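Local coordinates for 3-oxoacyl-[acyl-carrier-protein] synthase (Arabidopsis thaliana, PDB 2IX4) that catalyses the condensation steps of mitochondrial fatty acid synthesis, adding two carbons from malonyl-ACP to a growing acyl chain, at residues H173-A178 and A183-D188. Residues are numbered along the deposited sequence; the frame is centred on the assembly and turned at random.
Sequences HAAVTA and AHSIGD. With 6NA (hexanoic acid), chain C.
Ala175 sits where the loop after strand 172-173 runs closest to helix 181-195 of the thiolase-like fold, between dimer interface and acyl pocket, its CA 4.8 Å from that of Ser185. Packing is tight here: Ala175 CB lies 3.8 Å from His184 CB and 3.2 Å from Asp188 OD2. Ala175 N gives a weak bond to Ser185 OG (3.4 Å), which also bonds Thr181 O. Thr177 CG2 lies over one face of the His184 ring, 4.0 Å from its centroid, a CH-pi contact. CG anti to the carbonyl carbon (chi1 -71°) carries the ring to Tyr277, which bonds His184 ND1 and Asp188 OD1. Replacing His184 with an alanine would probably leave Thr177 CG2 without its ring face and Tyr277 one mate short. Toward Cys179, the predicted active-site cysteine, the segments part, and Ala178 CB meets hexanoic acid O. At the other end Asp188 OD2 meets the His173 ring edge within the chain, 3.2 Å from CE1, planes 69° apart. It bonds His173 NE2 of the second subunit; the reciprocal bond completes two buried His-Asp pairs crossing the interface. With the two Asp188 side chains touching and Ser119 giving its proton to Ser185 O, His173 ND1 probably donates too, leaving both imidazoles charged.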
loop_
_atom_site.group_PDB
_atom_site.type_symbol
_atom_site.label_atom_id
_atom_site.label_comp_id
_atom_site.label_asym_id
_atom_site.label_seq_id
_atom_site.Cartn_x
_atom_site.Cartn_y
_atom_site.Cartn_z
ATOM N N HIS A 173 9.261 1.264 2.103
ATOM C CA HIS A 173 7.955 0.682 2.413
ATOM C C HIS A 173 6.808 1.653 2.120
ATOM O O HIS A 173 7.009 2.864 1.988
ATOM C CB HIS A 173 7.954 0.265 3.892
ATOM C CG HIS A 173 6.709 -0.439 4.341
ATOM N ND1 HIS A 173 5.735 0.182 5.095
ATOM C CD2 HIS A 173 6.296 -1.717 4.174
ATOM C CE1 HIS A 173 4.768 -0.680 5.359
ATOM N NE2 HIS A 173 5.084 -1.839 4.812
ATOM N N ALA A 174 5.605 1.107 1.989
ATOM C CA ALA A 174 4.397 1.908 1.970
ATOM C C ALA A 174 3.248 1.029 2.404
ATOM O O ALA A 174 3.096 -0.090 1.914
ATOM C CB ALA A 174 4.140 2.486 0.584
ATOM N N ALA A 175 2.467 1.525 3.356
ATOM C CA ALA A 175 1.196 0.907 3.695
ATOM C C ALA A 175 0.127 1.703 2.969
ATOM O O ALA A 175 0.156 2.931 2.977
ATOM C CB ALA A 175 0.967 0.937 5.190
ATOM N N VAL A 176 -0.794 1.009 2.310
ATOM C CA VAL A 176 -1.884 1.685 1.615
ATOM C C VAL A 176 -3.201 1.082 2.066
ATOM O O VAL A 176 -3.494 -0.081 1.792
ATOM C CB VAL A 176 -1.736 1.636 0.074
ATOM C CG1 VAL A 176 -2.887 2.371 -0.590
ATOM C CG2 VAL A 176 -0.411 2.262 -0.353
ATOM N N THR A 177 -3.976 1.891 2.782
ATOM C CA THR A 177 -5.177 1.436 3.471
ATOM C C THR A 177 -6.270 2.497 3.351
ATOM O O THR A 177 -6.945 2.821 4.334
ATOM C CB THR A 177 -4.888 1.157 4.964
ATOM O OG1 THR A 177 -4.152 2.255 5.516
ATOM C CG2 THR A 177 -4.068 -0.118 5.139
ATOM N N ALA A 178 -6.433 3.029 2.140
ATOM C CA ALA A 178 -7.398 4.096 1.852
ATOM C C ALA A 178 -7.173 5.328 2.730
ATOM O O ALA A 178 -6.071 5.881 2.753
ATOM C CB ALA A 178 -8.848 3.577 1.953
ATOM N N ALA A 183 -1.774 6.734 8.588
ATOM C CA ALA A 183 -1.680 6.201 9.944
ATOM C C ALA A 183 -0.939 4.865 9.963
ATOM O O ALA A 183 0.011 4.693 10.736
ATOM C CB ALA A 183 -3.064 6.068 10.571
ATOM N N HIS A 184 -1.364 3.935 9.108
ATOM C CA HIS A 184 -0.697 2.640 8.970
ATOM C C HIS A 184 0.761 2.768 8.530
ATOM O O HIS A 184 1.605 1.995 8.971
ATOM C CB HIS A 184 -1.452 1.731 8.000
ATOM C CG HIS A 184 -2.757 1.226 8.531
ATOM N ND1 HIS A 184 -2.852 0.118 9.345
ATOM C CD2 HIS A 184 -4.024 1.667 8.350
ATOM C CE1 HIS A 184 -4.122 -0.099 9.645
ATOM N NE2 HIS A 184 -4.853 0.824 9.050
ATOM N N SER A 185 1.058 3.738 7.665
ATOM C CA SER A 185 2.432 3.950 7.211
ATOM C C SER A 185 3.340 4.323 8.382
ATOM O O SER A 185 4.452 3.802 8.507
ATOM C CB SER A 185 2.495 5.017 6.112
ATOM O OG SER A 185 2.062 4.502 4.860
ATOM N N ILE A 186 2.850 5.220 9.233
ATOM C CA ILE A 186 3.552 5.635 10.449
ATOM C C ILE A 186 3.650 4.466 11.436
ATOM O O ILE A 186 4.709 4.214 12.013
ATOM C CB ILE A 186 2.855 6.864 11.106
ATOM C CG1 ILE A 186 3.181 8.141 10.321
ATOM C CG2 ILE A 186 3.268 7.022 12.576
ATOM C CD1 ILE A 186 2.253 9.318 10.604
ATOM N N GLY A 187 2.542 3.751 11.607
ATOM C CA GLY A 187 2.486 2.614 12.517
ATOM C C GLY A 187 3.404 1.471 12.126
ATOM O O GLY A 187 4.099 0.912 12.977
ATOM N N ASP A 188 3.404 1.117 10.843
ATOM C CA ASP A 188 4.282 0.065 10.327
ATOM C C ASP A 188 5.749 0.428 10.523
ATOM O O ASP A 188 6.556 -0.426 10.872
ATOM C CB ASP A 188 4.017 -0.196 8.843
ATOM C CG ASP A 188 2.703 -0.922 8.594
ATOM O OD1 ASP A 188 2.093 -1.442 9.550
ATOM O OD2 ASP A 188 2.292 -0.983 7.419
HETATM C CA 6NA C . -11.797 6.947 0.922
HETATM C C 6NA C . -11.140 6.818 2.276
HETATM O O 6NA C . -11.261 5.795 2.929
HETATM C CB 6NA C . -10.926 6.264 -0.125
HETATM C CG 6NA C . -9.829 7.200 -0.627
HETATM C CD 6NA C . -8.486 6.493 -0.671
HETATM C C6 6NA C . -7.365 7.434 -0.293
#